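PDB 6ZRX: DMATS type aromatic prenyltransferase from Micromonospora olivasterospora, which probably transfers the dimethylallyl group of a prenyl diphosphate to the indole ring of tryptophan, as a 6-dimethylallyltryptophan synthase of the ABBA-barrel fold. Local coordinates for residues Pro257-Tyr262 with Ser275-Ile280; Arg191-Thr196 with Leu214-Ala219; Pro72-Ile77 with Ser134-Ser139. One frame throughout, in Å; residues are numbered along the deposited sequence. Where two conformers were deposited one is given.

Contact 1: Pro257-Tyr262 with Ser275-Ile280; sequences PLVGSY and SIYVPI. With 6C7 (S-(3-methylbut-2-en-1-yl) trihydrogen thiodiphosphate), chain E.
Y277 reaches along the inner face of the barrel to S261, where Y277 OH and S261 OG share a hydrogen bond of 3.1 Å that either hydroxyl could donate. The serine oxygen lies at the edge of the ring, near its plane; it gets there because OG sits between the backbone N and the carbonyl carbon (chi1 73°), a rotamer that suits a side chain this small. V259 O is at the same ring's edge, 3.4 Å from Y277 CD1. On the pocket side, C10 of the thiolo-diphosphate lies 3.6 Å from Y277 CE2, approaching obliquely. K211 NZ also bonds Y277 OH, so the phenol is gripped twice, and this tyrosine probably helps to shield the prenyl group, as tyrosines do in related prenyltransferases. A leucine here would probably leave S261 OG and K211 without their phenol partner and open a gap beside the prenyl chain. Behind the ring, paired backbone bonds hold the hairpin: Y277 N to V259 O is 2.8 Å, and S261 N to S275 O 2.9 Å. G260 faces I276 with no side chain of its own, and I276 CD1 turns in to 3.4 Å from V259 O. L258 CD2 packs beside V278 CG2 at 3.9 Å. Strands 209-220 and 327-334 flank the hairpin, while V224 of helix 221-228 covers L258 and I276 from outside.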
loop_
_atom_site.group_PDB
_atom_site.type_symbol
_atom_site.label_atom_id
_atom_site.label_comp_id
_atom_site.label_asym_id
_atom_site.label_seq_id
_atom_site.Cartn_x
_atom_site.Cartn_y
_atom_site.Cartn_z
ATOM N N PRO A 257 7.745 -10.390 4.509
ATOM C CA PRO A 257 6.584 -11.036 5.106
ATOM C C PRO A 257 5.278 -10.831 4.338
ATOM O O PRO A 257 5.101 -9.792 3.696
ATOM C CB PRO A 257 6.483 -10.329 6.459
ATOM C CG PRO A 257 6.950 -8.918 6.155
ATOM C CD PRO A 257 8.065 -9.104 5.147
ATOM N N LEU A 258 4.374 -11.796 4.451
ATOM C CA LEU A 258 2.977 -11.635 4.004
ATOM C C LEU A 258 2.323 -10.528 4.836
ATOM O O LEU A 258 2.684 -10.368 6.039
ATOM C CB LEU A 258 2.236 -12.975 4.121
ATOM C CG LEU A 258 2.736 -14.085 3.186
ATOM C CD1 LEU A 258 2.036 -15.410 3.483
ATOM C CD2 LEU A 258 2.547 -13.710 1.722
ATOM N N VAL A 259 1.457 -9.745 4.203
ATOM C CA VAL A 259 0.648 -8.687 4.850
ATOM C C VAL A 259 -0.803 -8.980 4.509
ATOM O O VAL A 259 -1.086 -9.301 3.341
ATOM C CB VAL A 259 1.071 -7.265 4.420
ATOM C CG1 VAL A 259 0.122 -6.206 4.949
ATOM C CG2 VAL A 259 2.501 -6.955 4.829
ATOM N N GLY A 260 -1.669 -8.950 5.513
ATOM C CA GLY A 260 -3.124 -9.058 5.335
ATOM C C GLY A 260 -3.806 -7.788 5.776
ATOM O O GLY A 260 -3.356 -7.182 6.769
ATOM N N SER A 261 -4.849 -7.382 5.078
ATOM C CA SER A 261 -5.643 -6.190 5.438
ATOM C C SER A 261 -7.082 -6.605 5.678
ATOM O O SER A 261 -7.595 -7.505 4.969
ATOM C CB SER A 261 -5.534 -5.094 4.426
ATOM O OG SER A 261 -6.251 -5.404 3.257
ATOM N N TYR A 262 -7.674 -5.998 6.685
ATOM C CA TYR A 262 -9.038 -6.246 7.159
ATOM C C TYR A 262 -9.773 -4.927 7.008
ATOM O O TYR A 262 -9.263 -3.918 7.531
ATOM C CB TYR A 262 -8.977 -6.801 8.591
ATOM C CG TYR A 262 -8.219 -8.101 8.687
ATOM C CD1 TYR A 262 -6.828 -8.134 8.650
ATOM C CD2 TYR A 262 -8.887 -9.314 8.750
ATOM C CE1 TYR A 262 -6.128 -9.333 8.704
ATOM C CE2 TYR A 262 -8.203 -10.519 8.804
ATOM C CZ TYR A 262 -6.820 -10.532 8.790
ATOM O OH TYR A 262 -6.148 -11.720 8.847
ATOM N N SER A 275 -7.810 -8.440 2.047
ATOM C CA SER A 275 -6.802 -8.454 0.957
ATOM C C SER A 275 -5.519 -9.075 1.480
ATOM O O SER A 275 -5.201 -8.876 2.671
ATOM C CB SER A 275 -6.562 -7.077 0.379
ATOM O OG SER A 275 -7.773 -6.509 -0.085
ATOM N N ILE A 276 -4.832 -9.828 0.623
ATOM C CA ILE A 276 -3.509 -10.431 0.920
ATOM C C ILE A 276 -2.505 -9.763 -0.022
ATOM O O ILE A 276 -2.818 -9.621 -1.212
ATOM C CB ILE A 276 -3.542 -11.982 0.810
ATOM C CG1 ILE A 276 -2.165 -12.616 1.010
ATOM C CG2 ILE A 276 -4.178 -12.450 -0.486
ATOM C CD1 ILE A 276 -1.635 -12.492 2.404
ATOM N N TYR A 277 -1.380 -9.328 0.519
ATOM C CA TYR A 277 -0.287 -8.648 -0.220
ATOM C C TYR A 277 0.951 -9.523 -0.132
ATOM O O TYR A 277 1.491 -9.696 0.974
ATOM C CB TYR A 277 -0.047 -7.242 0.345
ATOM C CG TYR A 277 -1.291 -6.416 0.473
ATOM C CD1 TYR A 277 -2.174 -6.627 1.522
ATOM C CD2 TYR A 277 -1.619 -5.442 -0.457
ATOM C CE1 TYR A 277 -3.342 -5.902 1.644
ATOM C CE2 TYR A 277 -2.784 -4.704 -0.345
ATOM C CZ TYR A 277 -3.651 -4.934 0.711
ATOM O OH TYR A 277 -4.796 -4.206 0.829
ATOM N N VAL A 278 1.382 -10.071 -1.269
ATOM C CA VAL A 278 2.607 -10.901 -1.370
ATOM C C VAL A 278 3.739 -10.003 -1.859
ATOM O O VAL A 278 3.617 -9.414 -2.936
ATOM C CB VAL A 278 2.395 -12.099 -2.308
ATOM C CG1 VAL A 278 3.644 -12.960 -2.394
ATOM C CG2 VAL A 278 1.184 -12.914 -1.890
ATOM N N PRO A 279 4.856 -9.870 -1.097
ATOM C CA PRO A 279 6.028 -9.112 -1.547
ATOM C C PRO A 279 6.854 -9.962 -2.519
ATOM O O PRO A 279 7.959 -10.382 -2.186
ATOM C CB PRO A 279 6.764 -8.818 -0.238
ATOM C CG PRO A 279 6.487 -10.059 0.580
ATOM C CD PRO A 279 5.059 -10.431 0.247
ATOM N N ILE A 280 6.293 -10.163 -3.702
ATOM C CA ILE A 280 6.729 -11.148 -4.732
ATOM C C ILE A 280 8.209 -10.956 -5.070
ATOM O O ILE A 280 8.852 -11.946 -5.356
ATOM C CB ILE A 280 5.809 -11.079 -5.973
ATOM C CG1 ILE A 280 6.129 -12.187 -6.975
ATOM C CG2 ILE A 280 5.847 -9.704 -6.644
ATOM C CD1 ILE A 280 5.081 -12.348 -8.055
HETATM O O4 6C7 E . -6.121 -2.388 -1.635
HETATM P P1 6C7 E . -6.119 -0.872 -1.635
HETATM O O6 6C7 E . -6.931 -0.284 -2.760
HETATM O O5 6C7 E . -6.493 -0.274 -0.289
HETATM O O2 6C7 E . -4.586 -0.502 -1.927
HETATM P P3 6C7 E . -3.394 0.175 -1.111
HETATM O O8 6C7 E . -2.217 0.213 -2.034
HETATM O O7 6C7 E . -3.902 1.488 -0.613
HETATM S S9 6C7 E . -2.870 -1.029 0.472
HETATM C C10 6C7 E . -1.151 -1.523 0.142
HETATM C C11 6C7 E . -0.183 -0.490 0.602
HETATM C C12 6C7 E . 0.325 -0.379 1.826
HETATM C C13 6C7 E . -0.086 -1.246 2.984
HETATM C C14 6C7 E . 1.365 0.642 2.174
#

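Contact 2: Arg191-Thr196 with Leu214-Ala219; sequences RGDRLT and LTHHEA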
loop_
_atom_site.group_PDB
_atom_site.type_symbol
_atom_site.label_atom_id
_atom_site.label_comp_id
_atom_site.label_asym_id
_atom_site.label_seq_id
_atom_site.Cartn_x
_atom_site.Cartn_y
_atom_site.Cartn_z
ATOM N N ARG A 191 4.153 -9.033 17.990
ATOM C CA ARG A 191 5.390 -9.850 17.881
ATOM C C ARG A 191 5.453 -10.424 16.463
ATOM O O ARG A 191 5.938 -9.712 15.578
ATOM C CB ARG A 191 5.416 -10.913 18.987
ATOM C CG ARG A 191 5.617 -10.338 20.380
ATOM C CD ARG A 191 5.265 -11.313 21.491
ATOM N NE ARG A 191 5.369 -10.676 22.803
ATOM C CZ ARG A 191 4.378 -10.033 23.440
ATOM N NH1 ARG A 191 3.167 -9.938 22.905
ATOM N NH2 ARG A 191 4.606 -9.490 24.626
ATOM N N GLY A 192 4.942 -11.640 16.250
ATOM C CA GLY A 192 4.849 -12.260 14.916
ATOM C C GLY A 192 3.824 -11.545 14.045
ATOM O O GLY A 192 4.047 -11.445 12.823
ATOM N N ASP A 193 2.735 -11.079 14.658
ATOM C CA ASP A 193 1.612 -10.379 13.984
ATOM C C ASP A 193 1.652 -8.909 14.400
ATOM O O ASP A 193 1.269 -8.602 15.544
ATOM C CB ASP A 193 0.281 -11.062 14.307
ATOM C CG ASP A 193 0.123 -12.436 13.665
ATOM O OD1 ASP A 193 0.760 -12.679 12.617
ATOM O OD2 ASP A 193 -0.632 -13.260 14.218
ATOM N N ARG A 194 2.118 -8.034 13.509
ATOM C CA ARG A 194 2.349 -6.600 13.807
ATOM C C ARG A 194 1.231 -5.756 13.176
ATOM O O ARG A 194 0.910 -5.991 11.991
ATOM C CB ARG A 194 3.724 -6.176 13.294
ATOM C CG ARG A 194 4.885 -6.911 13.953
ATOM C CD ARG A 194 5.393 -6.205 15.190
ATOM N NE ARG A 194 6.091 -4.969 14.840
ATOM C CZ ARG A 194 7.405 -4.846 14.623
ATOM N NH1 ARG A 194 8.214 -5.889 14.723
ATOM N NH2 ARG A 194 7.904 -3.661 14.308
ATOM N N LEU A 195 0.670 -4.824 13.949
ATOM C CA LEU A 195 -0.285 -3.778 13.480
ATOM C C LEU A 195 0.517 -2.682 12.763
ATOM O O LEU A 195 1.064 -1.809 13.443
ATOM C CB LEU A 195 -1.051 -3.222 14.687
ATOM C CG LEU A 195 -1.906 -4.231 15.454
ATOM C CD1 LEU A 195 -2.161 -3.759 16.882
ATOM C CD2 LEU A 195 -3.219 -4.477 14.739
ATOM N N THR A 196 0.598 -2.738 11.427
ATOM C CA THR A 196 1.604 -1.984 10.638
ATOM C C THR A 196 0.993 -0.748 9.961
ATOM O O THR A 196 1.730 0.246 9.830
ATOM C CB THR A 196 2.302 -2.917 9.652
ATOM O OG1 THR A 196 1.284 -3.641 8.978
ATOM C CG2 THR A 196 3.243 -3.875 10.340
ATOM N N LEU A 214 -2.083 -6.056 8.925
ATOM C CA LEU A 214 -1.257 -6.898 9.822
ATOM C C LEU A 214 -0.111 -7.484 9.007
ATOM O O LEU A 214 -0.387 -8.054 7.937
ATOM C CB LEU A 214 -2.128 -8.013 10.408
ATOM C CG LEU A 214 -2.835 -7.701 11.725
ATOM C CD1 LEU A 214 -3.720 -6.465 11.612
ATOM C CD2 LEU A 214 -3.650 -8.904 12.183
ATOM N N THR A 215 1.115 -7.353 9.495
ATOM C CA THR A 215 2.310 -8.004 8.919
ATOM C C THR A 215 2.557 -9.299 9.685
ATOM O O THR A 215 2.725 -9.232 10.932
ATOM C CB THR A 215 3.531 -7.084 8.936
ATOM O OG1 THR A 215 3.182 -5.915 8.196
ATOM C CG2 THR A 215 4.757 -7.729 8.332
ATOM N N HIS A 216 2.556 -10.418 8.965
ATOM C CA HIS A 216 2.747 -11.789 9.498
ATOM C C HIS A 216 4.197 -12.213 9.230
ATOM O O HIS A 216 4.489 -12.647 8.099
ATOM C CB HIS A 216 1.731 -12.754 8.867
ATOM C CG HIS A 216 0.303 -12.318 8.956
ATOM N ND1 HIS A 216 -0.393 -12.272 10.157
ATOM C CD2 HIS A 216 -0.579 -11.952 7.997
ATOM C CE1 HIS A 216 -1.630 -11.873 9.930
ATOM N NE2 HIS A 216 -1.769 -11.672 8.611
ATOM N N HIS A 217 5.082 -12.053 10.214
ATOM C CA HIS A 217 6.543 -12.306 10.066
ATOM C C HIS A 217 6.818 -13.809 10.027
ATOM O O HIS A 217 6.290 -14.522 10.890
ATOM C CB HIS A 217 7.329 -11.603 11.175
ATOM C CG HIS A 217 7.300 -10.124 11.044
ATOM N ND1 HIS A 217 8.050 -9.456 10.094
ATOM C CD2 HIS A 217 6.597 -9.182 11.704
ATOM C CE1 HIS A 217 7.821 -8.164 10.191
ATOM N NE2 HIS A 217 6.931 -7.973 11.172
ATOM N N GLU A 218 7.624 -14.253 9.054
ATOM C CA GLU A 218 8.072 -15.664 8.901
ATOM C C GLU A 218 6.848 -16.577 8.974
ATOM O O GLU A 218 6.899 -17.578 9.710
ATOM C CB GLU A 218 9.078 -16.018 9.994
ATOM C CG GLU A 218 10.243 -15.057 10.085
ATOM C CD GLU A 218 11.242 -15.428 11.161
ATOM O OE1 GLU A 218 11.728 -16.574 11.136
ATOM O OE2 GLU A 218 11.516 -14.577 12.033
ATOM N N ALA A 219 5.785 -16.224 8.254
ATOM C CA ALA A 219 4.440 -16.817 8.416
ATOM C C ALA A 219 4.267 -18.019 7.489
ATOM O O ALA A 219 4.646 -17.932 6.293
ATOM C CB ALA A 219 3.378 -15.778 8.171
#
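D193 and H216 make the tight side of this hairpin. H216 ND1 gives its hydrogen to D193 OD1 at 2.7 Å and 171°, the oxygen lying in the plane of the imidazole but met from above the carboxylate, and the two planes stand 87° apart. A salt bridge from R185 reaches the same OD1, which is thus gripped twice and fixes the histidine's rotation. On the same face the branched ends of L195 and L214 run side by side, L195 CD2 to L214 CD1 3.7 Å, an apolar pair with a helix over L195. T196 points across to T215 and meets it nearly at a right angle; T196 OG1 and T215 OG1 are hydrogen-bonded at 3.1 Å.

The more open side is that of the R194 and H217 side chains, both partly exposed. R194 CG comes to the edge of the H217 ring, 3.6 Å from H217 NE2; bends at chi2 (-90°) and chi3 then carry the guanidinium onward to its salt bridge with E152. H217 N to G192 O, 2.9 Å, closes the pairing there, where glycine adds no bulk. Helix 159-169 covers L195, helix 221-228 packs on H216, and strand 258-265 pairs with the far edge of 214-219.

Contact 3: Pro72-Ile77 with Ser134-Ser139; sequences PPTLRI and SLVFRS. With 6C7 (S-(3-methylbut-2-en-1-yl) trihydrogen thiodiphosphate), chain E.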
loop_
_atom_site.group_PDB
_atom_site.type_symbol
_atom_site.label_atom_id
_atom_site.label_comp_id
_atom_site.label_asym_id
_atom_site.label_seq_id
_atom_site.Cartn_x
_atom_site.Cartn_y
_atom_site.Cartn_z
ATOM N N PRO A 72 -12.452 0.227 -15.757
ATOM C CA PRO A 72 -11.055 0.153 -16.177
ATOM C C PRO A 72 -10.112 0.208 -14.973
ATOM O O PRO A 72 -10.520 0.555 -13.870
ATOM C CB PRO A 72 -10.872 1.366 -17.103
ATOM C CG PRO A 72 -12.295 1.694 -17.560
ATOM C CD PRO A 72 -13.157 1.369 -16.363
ATOM N N PRO A 73 -8.829 -0.178 -15.138
ATOM C CA PRO A 73 -7.885 -0.169 -14.023
ATOM C C PRO A 73 -7.768 1.176 -13.298
ATOM O O PRO A 73 -7.927 2.216 -13.909
ATOM C CB PRO A 73 -6.546 -0.517 -14.684
ATOM C CG PRO A 73 -6.944 -1.342 -15.914
ATOM C CD PRO A 73 -8.247 -0.723 -16.374
ATOM N N THR A 74 -7.447 1.110 -12.010
ATOM C CA THR A 74 -7.212 2.275 -11.140
ATOM C C THR A 74 -5.702 2.456 -10.963
ATOM O O THR A 74 -5.042 1.477 -10.634
ATOM C CB THR A 74 -7.880 2.107 -9.774
ATOM O OG1 THR A 74 -9.261 1.777 -9.970
ATOM C CG2 THR A 74 -7.748 3.352 -8.927
ATOM N N LEU A 75 -5.215 3.671 -11.175
ATOM C CA LEU A 75 -3.798 4.063 -10.951
ATOM C C LEU A 75 -3.699 4.703 -9.564
ATOM O O LEU A 75 -4.525 5.567 -9.278
ATOM C CB LEU A 75 -3.379 5.040 -12.058
ATOM C CG LEU A 75 -1.974 5.635 -11.951
ATOM C CD1 LEU A 75 -0.913 4.552 -12.044
ATOM C CD2 LEU A 75 -1.755 6.687 -13.029
ATOM N N ARG A 76 -2.724 4.284 -8.755
ATOM C CA ARG A 76 -2.512 4.891 -7.430
ATOM C C ARG A 76 -1.032 5.213 -7.249
ATOM O O ARG A 76 -0.175 4.538 -7.873
ATOM C CB ARG A 76 -3.034 3.993 -6.314
ATOM C CG ARG A 76 -4.467 3.506 -6.518
ATOM C CD ARG A 76 -4.535 2.167 -7.241
ATOM N NE ARG A 76 -3.751 1.234 -6.468
ATOM C CZ ARG A 76 -4.161 0.616 -5.369
ATOM N NH1 ARG A 76 -5.409 0.762 -4.938
ATOM N NH2 ARG A 76 -3.321 -0.165 -4.709
ATOM N N ILE A 77 -0.765 6.236 -6.448
ATOM C CA ILE A 77 0.590 6.608 -5.979
ATOM C C ILE A 77 0.556 6.549 -4.460
ATOM O O ILE A 77 -0.258 7.258 -3.889
ATOM C CB ILE A 77 0.999 8.012 -6.466
ATOM C CG1 ILE A 77 0.913 8.143 -7.987
ATOM C CG2 ILE A 77 2.384 8.365 -5.931
ATOM C CD1 ILE A 77 0.983 9.555 -8.477
ATOM N N SER A 134 -2.033 7.933 -0.082
ATOM C CA SER A 134 -2.253 7.368 -1.422
ATOM C C SER A 134 -3.101 8.355 -2.210
ATOM O O SER A 134 -4.079 8.870 -1.634
ATOM C CB SER A 134 -2.897 6.006 -1.344
ATOM O OG SER A 134 -3.209 5.508 -2.635
ATOM N N LEU A 135 -2.681 8.640 -3.435
ATOM C CA LEU A 135 -3.436 9.386 -4.468
ATOM C C LEU A 135 -4.080 8.345 -5.373
ATOM O O LEU A 135 -3.335 7.497 -5.905
ATOM C CB LEU A 135 -2.474 10.281 -5.252
ATOM C CG LEU A 135 -1.625 11.229 -4.411
ATOM C CD1 LEU A 135 -0.559 11.899 -5.261
ATOM C CD2 LEU A 135 -2.486 12.272 -3.728
ATOM N N VAL A 136 -5.405 8.358 -5.486
ATOM C CA VAL A 136 -6.169 7.291 -6.184
ATOM C C VAL A 136 -6.865 7.909 -7.396
ATOM O O VAL A 136 -7.674 8.833 -7.210
ATOM C CB VAL A 136 -7.154 6.592 -5.228
ATOM C CG1 VAL A 136 -7.945 5.498 -5.936
ATOM C CG2 VAL A 136 -6.444 6.029 -4.001
ATOM N N PHE A 137 -6.549 7.390 -8.589
ATOM C CA PHE A 137 -6.993 7.901 -9.906
ATOM C C PHE A 137 -7.845 6.833 -10.587
ATOM O O PHE A 137 -7.312 6.047 -11.377
ATOM C CB PHE A 137 -5.797 8.295 -10.767
ATOM C CG PHE A 137 -4.850 9.258 -10.103
ATOM C CD1 PHE A 137 -5.266 10.533 -9.751
ATOM C CD2 PHE A 137 -3.541 8.891 -9.827
ATOM C CE1 PHE A 137 -4.390 11.422 -9.146
ATOM C CE2 PHE A 137 -2.668 9.784 -9.219
ATOM C CZ PHE A 137 -3.097 11.041 -8.869
ATOM N N ARG A 138 -9.125 6.792 -10.230
ATOM C CA ARG A 138 -10.134 5.906 -10.858
ATOM C C ARG A 138 -10.543 6.494 -12.208
ATOM O O ARG A 138 -10.581 7.739 -12.348
ATOM C CB ARG A 138 -11.353 5.747 -9.961
ATOM C CG ARG A 138 -11.094 4.967 -8.689
ATOM C CD ARG A 138 -12.314 4.991 -7.810
ATOM N NE ARG A 138 -13.455 4.319 -8.432
ATOM C CZ ARG A 138 -14.724 4.469 -8.049
ATOM N NH1 ARG A 138 -15.686 3.808 -8.677
ATOM N NH2 ARG A 138 -15.029 5.286 -7.053
ATOM N N SER A 139 -10.853 5.627 -13.163
ATOM C CA SER A 139 -11.226 5.990 -14.548
ATOM C C SER A 139 -12.384 6.996 -14.517
ATOM O O SER A 139 -13.389 6.696 -13.865
ATOM C CB SER A 139 -11.585 4.755 -15.339
ATOM O OG SER A 139 -11.545 5.016 -16.726
HETATM O O4 6C7 E . -6.121 -2.388 -1.635
HETATM P P1 6C7 E . -6.119 -0.872 -1.635
HETATM O O6 6C7 E . -6.931 -0.284 -2.760
HETATM O O5 6C7 E . -6.493 -0.274 -0.289
HETATM O O2 6C7 E . -4.586 -0.502 -1.927
HETATM P P3 6C7 E . -3.394 0.175 -1.111
HETATM O O8 6C7 E . -2.217 0.213 -2.034
HETATM O O7 6C7 E . -3.902 1.488 -0.613
HETATM S S9 6C7 E . -2.870 -1.029 0.472
HETATM C C10 6C7 E . -1.151 -1.523 0.142
HETATM C C11 6C7 E . -0.183 -0.490 0.602
HETATM C C12 6C7 E . 0.325 -0.379 1.826
HETATM C C13 6C7 E . -0.086 -1.246 2.984
HETATM C C14 6C7 E . 1.365 0.642 2.174
HETATM O O HOH W 1 -10.774 2.781 -12.005
#
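Two neighbouring antiparallel strands of the ABBA barrel meet here, and R76, beside V136 on the lumen face, is part of the site that holds the diphosphate of the prenyl donor analogue. R76 CG lies 4.1 Å from V136 CG1; beyond it, bends at chi2 (92°) and chi3 lead the long chain away from V136 to the ligand. R76 NH1 bonds the terminal oxygen O6 at 2.9 Å, and R76 NH2 bonds the bridging O2 at 3.1 Å, so the flat group presents an edge, with O6 near its plane, to the anion. S64 OG takes the NE hydrogen and steadies the guanidinium, while K146, Y148 and K211 also bond the ligand. Arginine suits the place because one flat cation can span several phosphate oxygens. T74 CG2 fills the space next to V136 CG1, 3.7 Å away, and T74 OG1 donates to a water, at 2.7 Å, that also joins P72 O and S139 N where the strands part; N68 bonds the same hydroxyl. The opposite face is apolar: I77 CD1 meets the edge of the F137 ring, 3.7 Å from F137 CE2. Backbone bonds such as I77 N to L135 O, 2.9 Å, run between the two strands. Strands 61-68 and 144-149 flank the pair, and helix 6-21 packs over L75 and I77 as helix 26-36 does over L135 and F137.

Overall arrangement
All three contacts join antiparallel neighbours of one curled sheet. Contacts 1 and 2 adjoin, since strand 209-220 pairs with strand 258-265: G260 O and L214 N probably share a hydrogen bond, as do L258 O and H216 N, and P257 packs on T215. Contact 3 stands apart, its centre about 19 Å from that of contact 1 and about 27 Å from that of contact 2. Contacts 1 and 3 are buried and touch the same ligand, but differently: an aromatic ring beside the prenyl chain, a guanidinium on the diphosphate. Contact 2, only partly buried, reaches no ligand; it pairs a buried D193 with H216 on one face and sends R194 to E152 on the partly exposed other.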